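Local coordinates for protein sortase, SrtB family (Streptococcus pneumoniae PCS8235, PDB 4Y4Q) that probably acts as a class B sortase, a transpeptidase-family enzyme involved in forming the type II pilus on the pneumococcal surface, at residues F180-P185 against I218-T223. Sequence-based numbering, arbitrary orientation.
Sequences FNIYDP and IILLST
With CG anti to its carbonyl carbon (chi1 -67°), Tyr-183 carries its phenol hydroxyl across to strand 218-225, where Ser-222, its OG anti to the backbone N (chi1 168°), reaches back to meet it. The two hydroxyls form a hydrogen bond of 2.8 Å between Tyr-183 OH and Ser-222 OG. Ser-222 approaches the ring edge-on, CB in the ring plane and OG close to it, with OG 3.5 Å from Tyr-183 CE1. Tyrosine suits this place because its long, rigid side chain carries a hydroxyl to Ser-222 although the backbones stay well apart, the nearest CA atoms, of Tyr-183 and Leu-220, being 8.9 Å from each other; the small serine, buried in the strand, finds in the phenol a partner for its OG. Beside this bond, Ile-182 and Leu-220 run roughly perpendicular, with Ile-182 CG2 3.7 Å from Leu-220 CD2. Branched aliphatic side chains suit this position, where both residues are buried and meet through methyl groups. Tyr-183 also centres an inverse gamma turn, which bends the loop here. The contact thus packs the loop between strand 163-176 and helix 190-202 against the mixed beta sheet of the sortase domain. That helix touches Ile-182 and Leu-220, while Ile-234 of antiparallel strand 231-240 and Tyr-128 of parallel strand 124-129 meet Tyr-183.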
loop_
_atom_site.group_PDB
_atom_site.type_symbol
_atom_site.label_atom_id
_atom_site.label_comp_id
_atom_site.label_asym_id
_atom_site.label_seq_id
_atom_site.Cartn_x
_atom_site.Cartn_y
_atom_site.Cartn_z
ATOM N N PHE A 180 -1.061 -12.000 -11.406
ATOM C CA PHE A 180 0.161 -12.308 -10.670
ATOM C C PHE A 180 1.354 -11.478 -11.140
ATOM O O PHE A 180 2.332 -11.359 -10.425
ATOM C CB PHE A 180 0.439 -13.801 -10.722
ATOM C CG PHE A 180 -0.713 -14.626 -10.251
ATOM C CD1 PHE A 180 -1.160 -14.527 -8.942
ATOM C CD2 PHE A 180 -1.375 -15.480 -11.118
ATOM C CE1 PHE A 180 -2.241 -15.287 -8.502
ATOM C CE2 PHE A 180 -2.451 -16.248 -10.682
ATOM C CZ PHE A 180 -2.881 -16.153 -9.378
ATOM N N ASN A 181 1.264 -10.878 -12.323
ATOM C CA ASN A 181 2.293 -9.935 -12.764
ATOM C C ASN A 181 2.473 -8.804 -11.752
ATOM O O ASN A 181 3.553 -8.235 -11.646
ATOM C CB ASN A 181 1.920 -9.313 -14.116
ATOM C CG ASN A 181 2.009 -10.294 -15.255
ATOM O OD1 ASN A 181 3.046 -10.926 -15.461
ATOM N ND2 ASN A 181 0.914 -10.442 -15.996
ATOM N N ILE A 182 1.398 -8.475 -11.033
ATOM C CA ILE A 182 1.392 -7.346 -10.101
ATOM C C ILE A 182 1.517 -7.811 -8.650
ATOM O O ILE A 182 2.259 -7.233 -7.846
ATOM C CB ILE A 182 0.076 -6.578 -10.209
ATOM C CG1 ILE A 182 -0.142 -6.092 -11.646
ATOM C CG2 ILE A 182 -0.009 -5.469 -9.119
ATOM C CD1 ILE A 182 0.864 -5.085 -12.122
ATOM N N TYR A 183 0.750 -8.842 -8.319
ATOM C CA TYR A 183 0.715 -9.395 -6.972
ATOM C C TYR A 183 1.780 -10.476 -6.818
ATOM O O TYR A 183 1.457 -11.649 -6.624
ATOM C CB TYR A 183 -0.676 -9.980 -6.682
ATOM C CG TYR A 183 -1.780 -8.935 -6.618
ATOM C CD1 TYR A 183 -1.954 -8.149 -5.484
ATOM C CD2 TYR A 183 -2.637 -8.727 -7.703
ATOM C CE1 TYR A 183 -2.962 -7.182 -5.426
ATOM C CE2 TYR A 183 -3.638 -7.775 -7.655
ATOM C CZ TYR A 183 -3.792 -7.004 -6.509
ATOM O OH TYR A 183 -4.787 -6.055 -6.447
ATOM N N ASP A 184 3.043 -10.065 -6.907
ATOM C CA ASP A 184 4.201 -10.948 -6.697
ATOM C C ASP A 184 5.113 -10.208 -5.732
ATOM O O ASP A 184 5.993 -9.454 -6.151
ATOM C CB ASP A 184 4.929 -11.164 -8.020
ATOM C CG ASP A 184 6.050 -12.187 -7.928
ATOM O OD1 ASP A 184 6.485 -12.545 -6.811
ATOM O OD2 ASP A 184 6.498 -12.639 -8.999
ATOM N N PRO A 185 4.889 -10.399 -4.427
ATOM C CA PRO A 185 5.582 -9.566 -3.439
ATOM C C PRO A 185 7.010 -10.052 -3.213
ATOM O O PRO A 185 7.304 -11.233 -3.415
ATOM C CB PRO A 185 4.749 -9.786 -2.170
ATOM C CG PRO A 185 4.292 -11.256 -2.304
ATOM C CD PRO A 185 4.066 -11.457 -3.804
ATOM N N ILE A 218 9.184 0.199 -2.405
ATOM C CA ILE A 218 7.838 0.662 -2.705
ATOM C C ILE A 218 6.759 -0.146 -1.995
ATOM O O ILE A 218 7.003 -1.250 -1.474
ATOM C CB ILE A 218 7.574 0.663 -4.202
ATOM C CG1 ILE A 218 7.488 -0.765 -4.731
ATOM C CG2 ILE A 218 8.679 1.438 -4.952
ATOM C CD1 ILE A 218 7.282 -0.760 -6.217
ATOM N N ILE A 219 5.562 0.419 -1.975
ATOM C CA ILE A 219 4.422 -0.210 -1.331
ATOM C C ILE A 219 3.232 -0.200 -2.296
ATOM O O ILE A 219 2.950 0.823 -2.933
ATOM C CB ILE A 219 4.031 0.564 -0.086
ATOM C CG1 ILE A 219 5.124 0.449 0.974
ATOM C CG2 ILE A 219 2.725 0.061 0.466
ATOM C CD1 ILE A 219 4.851 1.318 2.184
ATOM N N LEU A 220 2.544 -1.334 -2.410
ATOM C CA LEU A 220 1.311 -1.400 -3.185
ATOM C C LEU A 220 0.153 -1.528 -2.219
ATOM O O LEU A 220 0.054 -2.508 -1.465
ATOM C CB LEU A 220 1.295 -2.585 -4.154
ATOM C CG LEU A 220 2.157 -2.522 -5.422
ATOM C CD1 LEU A 220 3.627 -2.686 -5.082
ATOM C CD2 LEU A 220 1.742 -3.593 -6.401
ATOM N N LEU A 221 -0.724 -0.537 -2.224
ATOM C CA LEU A 221 -1.891 -0.605 -1.354
ATOM C C LEU A 221 -3.083 -0.979 -2.218
ATOM O O LEU A 221 -3.452 -0.245 -3.141
ATOM C CB LEU A 221 -2.121 0.733 -0.642
ATOM C CG LEU A 221 -3.472 0.930 0.063
ATOM C CD1 LEU A 221 -3.716 -0.129 1.112
ATOM C CD2 LEU A 221 -3.546 2.324 0.689
ATOM N N SER A 222 -3.697 -2.112 -1.901
ATOM C CA SER A 222 -4.685 -2.717 -2.788
ATOM C C SER A 222 -6.024 -2.906 -2.089
ATOM O O SER A 222 -6.071 -3.378 -0.949
ATOM C CB SER A 222 -4.148 -4.086 -3.254
ATOM O OG SER A 222 -5.150 -4.873 -3.891
ATOM N N THR A 223 -7.114 -2.582 -2.776
ATOM C CA THR A 223 -8.440 -2.755 -2.194
ATOM C C THR A 223 -9.493 -3.162 -3.223
ATOM O O THR A 223 -9.246 -3.107 -4.433
ATOM C CB THR A 223 -8.920 -1.478 -1.494
ATOM O OG1 THR A 223 -10.019 -1.800 -0.632
ATOM C CG2 THR A 223 -9.375 -0.463 -2.523
#